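Tlr1789 protein (Thermosynechococcus elongatus, PDB 2X8X) is an Omp85-family outer-membrane protein whose N-terminal POTRA domains, the part in this chain, probably act in protein targeting and assembly at the outer membrane. Local coordinates at residues Ala8-Glu13 / Leu22-Ile27; Gly152-Val157 / Met182-Gly187; Gln156-Phe161 / Asn225-Ile230. All coordinates share one frame; numbering follows the deposited sequence.

Contact 1: residues Ala8-Glu13 / Leu22-Ile27; sequences AEVVVE and LVYQVI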
ATOM      1  N   ALA A   8      28.270  19.115 -26.076  1.00 27.80           N
ATOM      2  CA  ALA A   8      28.551  20.559 -25.861  1.00 26.85           C
ATOM      3  C   ALA A   8      27.724  21.249 -24.768  1.00 27.17           C
ATOM      4  O   ALA A   8      28.227  22.166 -24.089  1.00 26.46           O
ATOM      5  CB  ALA A   8      28.416  21.336 -27.157  1.00 26.99           C
ATOM      6  N   GLU A   9      26.441  20.867 -24.622  1.00 26.71           N
ATOM      7  CA  GLU A   9      25.593  21.429 -23.549  1.00 26.86           C
ATOM      8  C   GLU A   9      24.582  20.405 -23.103  1.00 26.50           C
ATOM      9  O   GLU A   9      24.195  19.484 -23.842  1.00 24.68           O
ATOM     10  CB  GLU A   9      24.917  22.798 -23.891  1.00 27.57           C
ATOM     11  CG  GLU A   9      23.798  22.773 -24.941  1.00 31.64           C
ATOM     12  CD  GLU A   9      23.374  24.198 -25.492  1.00 38.59           C
ATOM     13  OE1 GLU A   9      22.617  24.902 -24.776  1.00 38.68           O
ATOM     14  OE2 GLU A   9      23.777  24.609 -26.637  1.00 41.62           O
ATOM     15  N   VAL A  10      24.182  20.595 -21.860  1.00 26.39           N
ATOM     16  CA  VAL A  10      23.182  19.745 -21.254  1.00 26.57           C
ATOM     17  C   VAL A  10      22.131  20.727 -20.771  1.00 27.91           C
ATOM     18  O   VAL A  10      22.452  21.717 -20.105  1.00 28.31           O
ATOM     19  CB  VAL A  10      23.800  18.869 -20.108  1.00 25.89           C
ATOM     20  CG1 VAL A  10      22.714  17.970 -19.439  1.00 23.39           C
ATOM     21  CG2 VAL A  10      24.884  17.983 -20.668  1.00 21.30           C
ATOM     22  N   VAL A  11      20.881  20.510 -21.182  1.00 29.08           N
ATOM     23  CA  VAL A  11      19.792  21.287 -20.595  1.00 30.00           C
ATOM     24  C   VAL A  11      18.744  20.365 -19.946  1.00 30.06           C
ATOM     25  O   VAL A  11      18.503  19.233 -20.385  1.00 30.16           O
ATOM     26  CB  VAL A  11      19.181  22.308 -21.627  1.00 30.63           C
ATOM     27  CG1 VAL A  11      18.911  21.600 -22.979  1.00 33.75           C
ATOM     28  CG2 VAL A  11      17.913  23.037 -21.058  1.00 28.93           C
ATOM     29  N   VAL A  12      18.158  20.844 -18.863  1.00 31.01           N
ATOM     30  CA  VAL A  12      17.014  20.147 -18.255  1.00 31.92           C
ATOM     31  C   VAL A  12      15.741  20.961 -18.520  1.00 32.60           C
ATOM     32  O   VAL A  12      15.705  22.147 -18.182  1.00 32.85           O
ATOM     33  CB  VAL A  12      17.266  19.974 -16.740  1.00 32.83           C
ATOM     34  CG1 VAL A  12      15.988  19.518 -16.001  1.00 33.49           C
ATOM     35  CG2 VAL A  12      18.415  19.006 -16.505  1.00 30.15           C
ATOM     36  N   GLU A  13      14.727  20.350 -19.153  1.00 33.43           N
ATOM     37  CA  GLU A  13      13.428  21.003 -19.386  1.00 34.60           C
ATOM     38  C   GLU A  13      12.283  20.354 -18.615  1.00 34.27           C
ATOM     39  O   GLU A  13      12.127  19.134 -18.648  1.00 33.57           O
ATOM     40  CB  GLU A  13      13.023  20.920 -20.854  1.00 34.51           C
ATOM     41  CG  GLU A  13      13.829  21.791 -21.788  1.00 38.34           C
ATOM     42  CD  GLU A  13      13.183  21.824 -23.166  1.00 43.14           C
ATOM     43  OE1 GLU A  13      12.050  21.240 -23.282  1.00 43.07           O
ATOM     44  OE2 GLU A  13      13.813  22.409 -24.104  1.00 43.20           O
ATOM     45  N   LEU A  22      18.638  18.908  -8.713  1.00 32.40           N
ATOM     46  CA  LEU A  22      18.633  17.449  -8.494  1.00 31.32           C
ATOM     47  C   LEU A  22      18.922  16.617  -9.737  1.00 30.29           C
ATOM     48  O   LEU A  22      19.696  15.674  -9.638  1.00 29.53           O
ATOM     49  CB  LEU A  22      17.312  16.998  -7.862  1.00 31.53           C
ATOM     50  CG  LEU A  22      17.201  15.497  -7.614  1.00 31.65           C
ATOM     51  CD1 LEU A  22      18.055  15.049  -6.363  1.00 31.33           C
ATOM     52  CD2 LEU A  22      15.716  15.155  -7.499  1.00 33.60           C
ATOM     53  N   VAL A  23      18.277  16.954 -10.863  1.00 27.90           N
ATOM     54  CA  VAL A  23      18.510  16.330 -12.149  1.00 28.37           C
ATOM     55  C   VAL A  23      19.986  16.445 -12.535  1.00 28.62           C
ATOM     56  O   VAL A  23      20.616  15.443 -12.926  1.00 28.58           O
ATOM     57  CB  VAL A  23      17.600  16.949 -13.267  1.00 28.30           C
ATOM     58  CG1 VAL A  23      17.901  16.347 -14.670  1.00 28.86           C
ATOM     59  CG2 VAL A  23      16.124  16.739 -12.927  1.00 30.88           C
ATOM     60  N   TYR A  24      20.551  17.646 -12.419  1.00 28.34           N
ATOM     61  CA  TYR A  24      21.978  17.794 -12.740  1.00 29.73           C
ATOM     62  C   TYR A  24      22.865  16.969 -11.840  1.00 30.02           C
ATOM     63  O   TYR A  24      23.869  16.469 -12.284  1.00 31.50           O
ATOM     64  CB  TYR A  24      22.427  19.239 -12.648  1.00 31.08           C
ATOM     65  CG  TYR A  24      22.086  20.023 -13.878  1.00 33.41           C
ATOM     66  CD1 TYR A  24      22.644  19.683 -15.123  1.00 36.16           C
ATOM     67  CD2 TYR A  24      21.214  21.109 -13.813  1.00 35.83           C
ATOM     68  CE1 TYR A  24      22.311  20.406 -16.270  1.00 37.52           C
ATOM     69  CE2 TYR A  24      20.900  21.854 -14.950  1.00 35.17           C
ATOM     70  CZ  TYR A  24      21.442  21.482 -16.163  1.00 35.28           C
ATOM     71  OH  TYR A  24      21.105  22.190 -17.287  1.00 37.95           O
ATOM     72  N   GLN A  25      22.507  16.863 -10.568  1.00 29.98           N
ATOM     73  CA  GLN A  25      23.249  16.136  -9.542  1.00 31.45           C
ATOM     74  C   GLN A  25      23.280  14.639  -9.892  1.00 30.69           C
ATOM     75  O   GLN A  25      24.262  14.005  -9.681  1.00 30.40           O
ATOM     76  CB  GLN A  25      22.497  16.393  -8.234  1.00 32.92           C
ATOM     77  CG  GLN A  25      23.042  15.952  -6.868  1.00 42.27           C
ATOM     78  CD  GLN A  25      22.387  16.774  -5.683  1.00 49.87           C
ATOM     79  OE1 GLN A  25      21.186  17.098  -5.713  1.00 54.49           O
ATOM     80  NE2 GLN A  25      23.188  17.097  -4.644  1.00 52.33           N
ATOM     81  N   VAL A  26      22.201  14.074 -10.446  1.00 30.18           N
ATOM     82  CA  VAL A  26      22.097  12.608 -10.562  1.00 28.70           C
ATOM     83  C   VAL A  26      22.573  12.058 -11.919  1.00 28.08           C
ATOM     84  O   VAL A  26      22.861  10.895 -12.049  1.00 28.28           O
ATOM     85  CB  VAL A  26      20.653  12.081 -10.241  1.00 28.09           C
ATOM     86  CG1 VAL A  26      20.146  12.599  -8.898  1.00 29.13           C
ATOM     87  CG2 VAL A  26      19.702  12.513 -11.266  1.00 26.62           C
ATOM     88  N   ILE A  27      22.655  12.886 -12.930  1.00 28.08           N
ATOM     89  CA  ILE A  27      23.098  12.399 -14.254  1.00 29.48           C
ATOM     90  C   ILE A  27      24.626  12.439 -14.326  1.00 30.93           C
ATOM     91  O   ILE A  27      25.271  13.150 -13.540  1.00 31.75           O
ATOM     92  CB  ILE A  27      22.502  13.227 -15.426  1.00 28.49           C
ATOM     93  CG1 ILE A  27      23.106  14.640 -15.418  1.00 27.45           C
ATOM     94  CG2 ILE A  27      20.911  13.115 -15.400  1.00 25.93           C
ATOM     95  CD1 ILE A  27      22.430  15.714 -16.303  1.00 30.75           C
TER
HETATM   96  O   HOH W   1      18.916  23.670 -17.697  1.00 29.85           O
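Val23, one helical turn before the end of helix 17-26, meets Val12 of strand 5-13 tip to tip. Its CG1, anti to its own backbone N (chi1 177°), reaches Val12 CG2 at 3.3 Å, tighter than usual for two methyl carbons. Tyr24 follows and reaches across to the strand with its ring, sliding past Val10 in the opposite direction. Val12 CG2 sits over one face of this ring, offset toward its rim and 4.1 Å from the centroid, in a CH-pi contact. Obliquely to the same ring, Val10 CG1 lies 4.0 Å from Tyr24 CE1. The hydroxyl ends beside the strand backbone, where Tyr24 OH is 3.2 Å from Val10 O and 2.7 Å from a water, and that water accepts a hydrogen bond from Val12 N. Ile27, the first residue to leave helical geometry, points CD1 at Val10 CG1, 3.9 Å away, while Ile47 of helix 37-48 and Phe71 of strand 66-75 pack against it. The helix thus covers one face of the sheet of the first POTRA domain. Apolar branches carry most of the contact, and the hydroxyl and its water lie against Val10 O and Val12 N, so backbone polar atoms beside the apolar packing keep polar neighbours.

Contact 2: residues Gly152-Val157 / Met182-Gly187; sequences GVVEQV and MDTQPG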
ATOM      1  N   GLY A 152     -10.127  -5.493   6.475  1.00 18.63           N
ATOM      2  CA  GLY A 152     -10.413  -6.844   7.023  1.00 20.20           C
ATOM      3  C   GLY A 152     -11.794  -6.888   7.684  1.00 21.50           C
ATOM      4  O   GLY A 152     -11.956  -7.366   8.799  1.00 22.71           O
ATOM      5  N   VAL A 153     -12.795  -6.318   7.027  1.00 21.92           N
ATOM      6  CA  VAL A 153     -14.202  -6.332   7.522  1.00 21.33           C
ATOM      7  C   VAL A 153     -14.754  -7.785   7.531  1.00 19.99           C
ATOM      8  O   VAL A 153     -14.538  -8.577   6.585  1.00 18.35           O
ATOM      9  CB  VAL A 153     -15.139  -5.370   6.666  1.00 21.75           C
ATOM     10  CG1 VAL A 153     -16.653  -5.402   7.173  1.00 20.75           C
ATOM     11  CG2 VAL A 153     -14.635  -3.941   6.710  1.00 20.40           C
ATOM     12  N   VAL A 154     -15.394  -8.110   8.664  1.00 21.47           N
ATOM     13  CA  VAL A 154     -16.085  -9.382   8.902  1.00 20.89           C
ATOM     14  C   VAL A 154     -17.489  -9.283   8.279  1.00 23.09           C
ATOM     15  O   VAL A 154     -18.351  -8.522   8.728  1.00 24.75           O
ATOM     16  CB  VAL A 154     -16.105  -9.772  10.408  1.00 21.44           C
ATOM     17  CG1 VAL A 154     -16.903 -11.056  10.589  1.00 18.46           C
ATOM     18  CG2 VAL A 154     -14.643 -10.056  10.908  1.00 15.14           C
ATOM     19  N   GLU A 155     -17.661 -10.002   7.190  1.00 23.97           N
ATOM     20  CA  GLU A 155     -18.930 -10.119   6.471  1.00 26.05           C
ATOM     21  C   GLU A 155     -19.851 -11.100   7.256  1.00 25.18           C
ATOM     22  O   GLU A 155     -20.980 -10.751   7.631  1.00 23.36           O
ATOM     23  CB  GLU A 155     -18.638 -10.612   5.051  1.00 25.56           C
ATOM     24  CG  GLU A 155     -19.576 -10.079   4.006  1.00 32.70           C
ATOM     25  CD  GLU A 155     -19.244 -10.612   2.601  1.00 36.27           C
ATOM     26  OE1 GLU A 155     -18.584  -9.851   1.831  1.00 31.49           O
ATOM     27  OE2 GLU A 155     -19.645 -11.781   2.291  1.00 36.42           O
ATOM     28  N   GLN A 156     -19.365 -12.316   7.550  1.00 24.72           N
ATOM     29  CA  GLN A 156     -20.112 -13.211   8.424  1.00 25.76           C
ATOM     30  C   GLN A 156     -19.249 -13.995   9.366  1.00 24.29           C
ATOM     31  O   GLN A 156     -18.007 -14.016   9.270  1.00 22.59           O
ATOM     32  CB  GLN A 156     -21.039 -14.205   7.674  1.00 28.65           C
ATOM     33  CG  GLN A 156     -20.484 -14.686   6.355  1.00 34.42           C
ATOM     34  CD  GLN A 156     -21.487 -15.548   5.565  1.00 41.83           C
ATOM     35  OE1 GLN A 156     -22.614 -15.774   5.996  1.00 45.78           O
ATOM     36  NE2 GLN A 156     -21.060 -16.030   4.410  1.00 44.16           N
ATOM     37  N   VAL A 157     -19.915 -14.619  10.308  1.00 22.82           N
ATOM     38  CA  VAL A 157     -19.211 -15.554  11.186  1.00 23.01           C
ATOM     39  C   VAL A 157     -20.003 -16.849  11.134  1.00 23.54           C
ATOM     40  O   VAL A 157     -21.209 -16.843  11.414  1.00 22.44           O
ATOM     41  CB  VAL A 157     -19.124 -15.052  12.659  1.00 22.88           C
ATOM     42  CG1 VAL A 157     -18.399 -16.088  13.587  1.00 25.04           C
ATOM     43  CG2 VAL A 157     -18.457 -13.697  12.704  1.00 24.85           C
ATOM     44  N   MET A 182     -18.804 -13.282  22.066  1.00 23.96           N
ATOM     45  CA  MET A 182     -17.917 -12.774  21.035  1.00 25.98           C
ATOM     46  C   MET A 182     -18.166 -11.309  20.702  1.00 25.80           C
ATOM     47  O   MET A 182     -19.284 -10.922  20.348  1.00 26.18           O
ATOM     48  CB  MET A 182     -18.054 -13.623  19.763  1.00 25.13           C
ATOM     49  CG  MET A 182     -17.548 -15.050  19.995  1.00 26.59           C
ATOM     50  SD  MET A 182     -17.563 -15.893  18.415  1.00 34.23           S
ATOM     51  CE  MET A 182     -16.329 -14.951  17.439  1.00 26.04           C
ATOM     52  N   ASP A 183     -17.110 -10.518  20.792  1.00 27.44           N
ATOM     53  CA  ASP A 183     -17.090  -9.155  20.195  1.00 28.68           C
ATOM     54  C   ASP A 183     -16.848  -9.131  18.681  1.00 28.18           C
ATOM     55  O   ASP A 183     -17.218  -8.154  18.003  1.00 27.76           O
ATOM     56  CB  ASP A 183     -15.991  -8.297  20.819  1.00 29.01           C
ATOM     57  CG  ASP A 183     -16.255  -7.938  22.266  1.00 34.07           C
ATOM     58  OD1 ASP A 183     -17.450  -7.848  22.691  1.00 34.71           O
ATOM     59  OD2 ASP A 183     -15.235  -7.705  22.966  1.00 35.61           O
ATOM     60  N   THR A 184     -16.142 -10.129  18.162  1.00 28.01           N
ATOM     61  CA  THR A 184     -16.025 -10.282  16.703  1.00 27.55           C
ATOM     62  C   THR A 184     -17.396 -10.679  16.133  1.00 28.63           C
ATOM     63  O   THR A 184     -17.872 -11.776  16.418  1.00 28.58           O
ATOM     64  CB  THR A 184     -14.991 -11.367  16.370  1.00 28.74           C
ATOM     65  OG1 THR A 184     -13.758 -11.044  17.024  1.00 25.62           O
ATOM     66  CG2 THR A 184     -14.719 -11.454  14.849  1.00 26.90           C
ATOM     67  N   GLN A 185     -18.054  -9.768  15.386  1.00 29.62           N
ATOM     68  CA  GLN A 185     -19.447  -9.953  14.877  1.00 30.32           C
ATOM     69  C   GLN A 185     -19.467  -9.429  13.428  1.00 29.87           C
ATOM     70  O   GLN A 185     -18.584  -8.702  13.056  1.00 29.93           O
ATOM     71  CB  GLN A 185     -20.491  -9.198  15.741  1.00 29.91           C
ATOM     72  CG  GLN A 185     -20.536  -9.694  17.192  1.00 33.33           C
ATOM     73  CD  GLN A 185     -21.249 -11.045  17.374  1.00 38.41           C
ATOM     74  OE1 GLN A 185     -21.928 -11.510  16.472  1.00 41.40           O
ATOM     75  NE2 GLN A 185     -21.118 -11.653  18.565  1.00 38.16           N
ATOM     76  N   PRO A 186     -20.437  -9.841  12.598  1.00 29.70           N
ATOM     77  CA  PRO A 186     -20.487  -9.198  11.270  1.00 28.88           C
ATOM     78  C   PRO A 186     -20.460  -7.662  11.318  1.00 28.32           C
ATOM     79  O   PRO A 186     -21.035  -7.061  12.245  1.00 27.50           O
ATOM     80  CB  PRO A 186     -21.775  -9.723  10.646  1.00 28.30           C
ATOM     81  CG  PRO A 186     -21.929 -11.072  11.251  1.00 30.17           C
ATOM     82  CD  PRO A 186     -21.346 -11.002  12.699  1.00 29.10           C
ATOM     83  N   GLY A 187     -19.714  -7.058  10.368  1.00 27.72           N
ATOM     84  CA  GLY A 187     -19.476  -5.622  10.332  1.00 27.44           C
ATOM     85  C   GLY A 187     -18.293  -5.053  11.103  1.00 27.32           C
ATOM     86  O   GLY A 187     -17.972  -3.888  10.910  1.00 27.84           O
TER
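The 182-187 loop runs past the start of strand 154-161 with the end-to-end directions of the touching parts 121° apart, and the backbones come closest where Gln156 CA lies 4.9 Å from Pro186 CA. One short, nearly straight hydrogen bond ties them, Gly187 N to Val154 O at 2.6 Å (N-H...O angle 167°). The same carbonyl oxygen also receives a CA-H...O contact from Pro186. The proline ring rests against the strand backbone, with Pro186 CB 3.3 Å from Glu155 O and Pro186 CG near Gln156 CA. Val157 crosses the ring at about a right angle, and its CG2, anti to the carbonyl carbon, touches Pro186 CD at 4.0 Å. Val154 lies with CB 3.8 Å from Gln185 O, and its CG2 meets Thr184 CG2 at 4.2 Å, these two side chains also crossing nearly perpendicularly. Within the loop, Gln185 NE2 donates to Met182 O at 2.7 Å, almost in the plane of its own amide, folding the side chain back over the preceding residues. Thr184 O is buried here without a polar partner. Thr184 OG1 bonds to Asp198, and Leu226 packs on the threonine; the loop, between helices 175-179 and 192-205, thus joins helix 192-205 to edge strand 154-161 and its neighbour 224-232.

Contact 3: residues Gln156-Phe161 / Asn225-Ile230; sequences QVTYRF and NLILNI
Strands 156-161 and 225-230 run parallel, their axes 4.7 Å apart at an angle of 21°, and backbone hydrogen bonds alternate between them from Leu226 N to Gln156 O through Ile230 N to Arg160 O. On the face that carries Thr158, a side-chain bond joins the strands: Thr158 OG1 donates to Asn225 OD1 at 2.5 Å, in the carbonyl plane and on a lone pair. The asparagine CG is anti to its backbone N (chi1 180°), which swings the amide across to the threonine, the two side chains crossing at about a right angle; Gln156 CG also lies 3.5 Å from Asn225 OD1. Further along, the Arg160 chain, extended from CG to NE, slants across Ile227, whose CG2 meets Arg160 CD at 3.6 Å and stands above one face of the guanidinium, offset toward its rim. A salt bridge to Glu216 of strand 208-217 holds the charged end. Strand 224-232 is the central one of the three, parallel to edge strand 154-161 and antiparallel to 208-217, with helices packed on one face, as in a POTRA domain. Mainly apolar side chains line the helix-covered face. Val157 CG1 lies beside Leu226 CD2, and Tyr159 runs next to Leu228, its CE1 4.0 Å from Leu228 CD1. Phe161 and Ile230 point the same way, with Phe161 CE2 4.0 Å from Ile230 CG2. Ile178 of helix 175-179 packs against both aromatic residues.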
ATOM      1  N   GLN A 156     -19.365 -12.316   7.550  1.00 24.72           N
ATOM      2  CA  GLN A 156     -20.112 -13.211   8.424  1.00 25.76           C
ATOM      3  C   GLN A 156     -19.249 -13.995   9.366  1.00 24.29           C
ATOM      4  O   GLN A 156     -18.007 -14.016   9.270  1.00 22.59           O
ATOM      5  CB  GLN A 156     -21.039 -14.205   7.674  1.00 28.65           C
ATOM      6  CG  GLN A 156     -20.484 -14.686   6.355  1.00 34.42           C
ATOM      7  CD  GLN A 156     -21.487 -15.548   5.565  1.00 41.83           C
ATOM      8  OE1 GLN A 156     -22.614 -15.774   5.996  1.00 45.78           O
ATOM      9  NE2 GLN A 156     -21.060 -16.030   4.410  1.00 44.16           N
ATOM     10  N   VAL A 157     -19.915 -14.619  10.308  1.00 22.82           N
ATOM     11  CA  VAL A 157     -19.211 -15.554  11.186  1.00 23.01           C
ATOM     12  C   VAL A 157     -20.003 -16.849  11.134  1.00 23.54           C
ATOM     13  O   VAL A 157     -21.209 -16.843  11.414  1.00 22.44           O
ATOM     14  CB  VAL A 157     -19.124 -15.052  12.659  1.00 22.88           C
ATOM     15  CG1 VAL A 157     -18.399 -16.088  13.587  1.00 25.04           C
ATOM     16  CG2 VAL A 157     -18.457 -13.697  12.704  1.00 24.85           C
ATOM     17  N   THR A 158     -19.282 -17.952  10.839  1.00 22.20           N
ATOM     18  CA  THR A 158     -19.857 -19.263  10.511  1.00 22.29           C
ATOM     19  C   THR A 158     -19.316 -20.239  11.532  1.00 20.91           C
ATOM     20  O   THR A 158     -18.086 -20.319  11.684  1.00 19.89           O
ATOM     21  CB  THR A 158     -19.321 -19.774   9.108  1.00 23.33           C
ATOM     22  OG1 THR A 158     -19.492 -18.733   8.115  1.00 25.89           O
ATOM     23  CG2 THR A 158     -19.986 -21.169   8.652  1.00 20.25           C
ATOM     24  N   TYR A 159     -20.205 -20.967  12.218  1.00 20.47           N
ATOM     25  CA  TYR A 159     -19.785 -22.073  13.086  1.00 20.03           C
ATOM     26  C   TYR A 159     -19.793 -23.408  12.336  1.00 21.44           C
ATOM     27  O   TYR A 159     -20.771 -23.748  11.695  1.00 21.41           O
ATOM     28  CB  TYR A 159     -20.669 -22.224  14.354  1.00 20.68           C
ATOM     29  CG  TYR A 159     -20.939 -20.947  15.086  1.00 21.74           C
ATOM     30  CD1 TYR A 159     -19.943 -19.964  15.226  1.00 19.14           C
ATOM     31  CD2 TYR A 159     -22.218 -20.699  15.623  1.00 21.65           C
ATOM     32  CE1 TYR A 159     -20.217 -18.744  15.842  1.00 20.38           C
ATOM     33  CE2 TYR A 159     -22.497 -19.513  16.266  1.00 20.06           C
ATOM     34  CZ  TYR A 159     -21.502 -18.535  16.370  1.00 21.62           C
ATOM     35  OH  TYR A 159     -21.779 -17.366  17.021  1.00 27.60           O
ATOM     36  N   ARG A 160     -18.707 -24.178  12.410  1.00 18.98           N
ATOM     37  CA  ARG A 160     -18.759 -25.520  11.837  1.00 19.87           C
ATOM     38  C   ARG A 160     -18.436 -26.541  12.956  1.00 19.09           C
ATOM     39  O   ARG A 160     -17.336 -26.495  13.571  1.00 19.06           O
ATOM     40  CB  ARG A 160     -17.753 -25.629  10.683  1.00 19.89           C
ATOM     41  CG  ARG A 160     -18.005 -24.674   9.541  1.00 21.67           C
ATOM     42  CD  ARG A 160     -16.981 -24.908   8.445  1.00 24.63           C
ATOM     43  NE  ARG A 160     -17.359 -23.987   7.365  1.00 26.24           N
ATOM     44  CZ  ARG A 160     -16.533 -23.535   6.441  1.00 26.52           C
ATOM     45  NH1 ARG A 160     -15.270 -23.924   6.418  1.00 27.23           N
ATOM     46  NH2 ARG A 160     -16.969 -22.675   5.546  1.00 30.57           N
ATOM     47  N   PHE A 161     -19.396 -27.385  13.284  1.00 19.34           N
ATOM     48  CA  PHE A 161     -19.191 -28.391  14.314  1.00 19.15           C
ATOM     49  C   PHE A 161     -18.571 -29.670  13.770  1.00 20.71           C
ATOM     50  O   PHE A 161     -18.968 -30.160  12.724  1.00 19.60           O
ATOM     51  CB  PHE A 161     -20.489 -28.590  15.107  1.00 18.64           C
ATOM     52  CG  PHE A 161     -20.932 -27.311  15.835  1.00 18.54           C
ATOM     53  CD1 PHE A 161     -21.632 -26.317  15.158  1.00 20.68           C
ATOM     54  CD2 PHE A 161     -20.609 -27.105  17.181  1.00 21.24           C
ATOM     55  CE1 PHE A 161     -22.038 -25.104  15.806  1.00 21.82           C
ATOM     56  CE2 PHE A 161     -21.014 -25.912  17.862  1.00 18.75           C
ATOM     57  CZ  PHE A 161     -21.707 -24.916  17.167  1.00 20.75           C
ATOM     58  N   ASN A 225     -15.052 -14.051   5.729  1.00 24.45           N
ATOM     59  CA  ASN A 225     -15.939 -14.968   6.411  1.00 25.91           C
ATOM     60  C   ASN A 225     -15.115 -15.626   7.557  1.00 25.73           C
ATOM     61  O   ASN A 225     -14.131 -16.365   7.315  1.00 25.53           O
ATOM     62  CB  ASN A 225     -16.562 -15.965   5.377  1.00 27.21           C
ATOM     63  CG  ASN A 225     -17.556 -17.029   6.025  1.00 34.46           C
ATOM     64  OD1 ASN A 225     -17.973 -16.903   7.207  1.00 42.34           O
ATOM     65  ND2 ASN A 225     -17.918 -18.090   5.231  1.00 36.30           N
ATOM     66  N   LEU A 226     -15.453 -15.298   8.805  1.00 26.15           N
ATOM     67  CA  LEU A 226     -14.715 -15.888   9.938  1.00 27.06           C
ATOM     68  C   LEU A 226     -15.314 -17.283  10.294  1.00 27.14           C
ATOM     69  O   LEU A 226     -16.518 -17.384  10.662  1.00 26.49           O
ATOM     70  CB  LEU A 226     -14.692 -14.992  11.188  1.00 27.46           C
ATOM     71  CG  LEU A 226     -13.971 -15.716  12.336  1.00 31.05           C
ATOM     72  CD1 LEU A 226     -12.556 -15.307  12.247  1.00 31.58           C
ATOM     73  CD2 LEU A 226     -14.470 -15.414  13.719  1.00 36.94           C
ATOM     74  N   ILE A 227     -14.484 -18.320  10.231  1.00 25.52           N
ATOM     75  CA  ILE A 227     -14.993 -19.690  10.448  1.00 25.84           C
ATOM     76  C   ILE A 227     -14.475 -20.092  11.807  1.00 24.54           C
ATOM     77  O   ILE A 227     -13.270 -19.933  12.070  1.00 23.76           O
ATOM     78  CB  ILE A 227     -14.412 -20.727   9.449  1.00 26.10           C
ATOM     79  CG1 ILE A 227     -14.450 -20.262   7.971  1.00 28.92           C
ATOM     80  CG2 ILE A 227     -15.052 -22.093   9.647  1.00 25.27           C
ATOM     81  CD1 ILE A 227     -15.765 -19.891   7.443  1.00 26.14           C
ATOM     82  N   LEU A 228     -15.370 -20.575  12.668  1.00 23.01           N
ATOM     83  CA  LEU A 228     -14.970 -21.227  13.920  1.00 22.32           C
ATOM     84  C   LEU A 228     -15.195 -22.734  13.740  1.00 22.96           C
ATOM     85  O   LEU A 228     -16.319 -23.168  13.525  1.00 22.83           O
ATOM     86  CB  LEU A 228     -15.802 -20.711  15.081  1.00 21.08           C
ATOM     87  CG  LEU A 228     -15.721 -19.259  15.560  1.00 24.92           C
ATOM     88  CD1 LEU A 228     -16.387 -19.150  16.937  1.00 24.70           C
ATOM     89  CD2 LEU A 228     -14.245 -18.785  15.570  1.00 28.75           C
ATOM     90  N   ASN A 229     -14.124 -23.542  13.821  1.00 22.52           N
ATOM     91  CA  ASN A 229     -14.204 -24.965  13.678  1.00 21.68           C
ATOM     92  C   ASN A 229     -14.191 -25.468  15.108  1.00 22.86           C
ATOM     93  O   ASN A 229     -13.171 -25.295  15.836  1.00 21.12           O
ATOM     94  CB  ASN A 229     -12.979 -25.475  12.926  1.00 22.49           C
ATOM     95  CG  ASN A 229     -13.035 -25.130  11.427  1.00 22.62           C
ATOM     96  OD1 ASN A 229     -13.954 -25.515  10.776  1.00 23.08           O
ATOM     97  ND2 ASN A 229     -12.101 -24.324  10.934  1.00 24.89           N
ATOM     98  N   ILE A 230     -15.303 -26.081  15.499  1.00 21.34           N
ATOM     99  CA  ILE A 230     -15.552 -26.332  16.897  1.00 22.53           C
ATOM    100  C   ILE A 230     -15.775 -27.775  17.139  1.00 21.47           C
ATOM    101  O   ILE A 230     -16.609 -28.351  16.464  1.00 20.75           O
ATOM    102  CB  ILE A 230     -16.837 -25.565  17.360  1.00 21.71           C
ATOM    103  CG1 ILE A 230     -16.660 -24.043  17.230  1.00 23.87           C
ATOM    104  CG2 ILE A 230     -17.169 -25.908  18.821  1.00 22.65           C
ATOM    105  CD1 ILE A 230     -18.026 -23.302  17.432  1.00 19.45           C
TER

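Contacts 2 and 3 belong to one POTRA domain, whereas contact 1 lies in the first domain, on the opposite side of the chain's centre. The centres of contacts 2 and 3 are 11 Å apart; both use strand 154-161 and share Gln156 and Val157. They also join through the core, where Met182 of contact 2 packs with SD 3.8 Å from Leu228 CD1 of contact 3 and with CE 4.2 Å from Leu226 CD2. Contact 1 has its centre 56 Å from that of contact 2 and 61 Å from that of contact 3; its nearest atoms remain about 36 Å and 44 Å away, consistent with separate domains strung along an elongated chain.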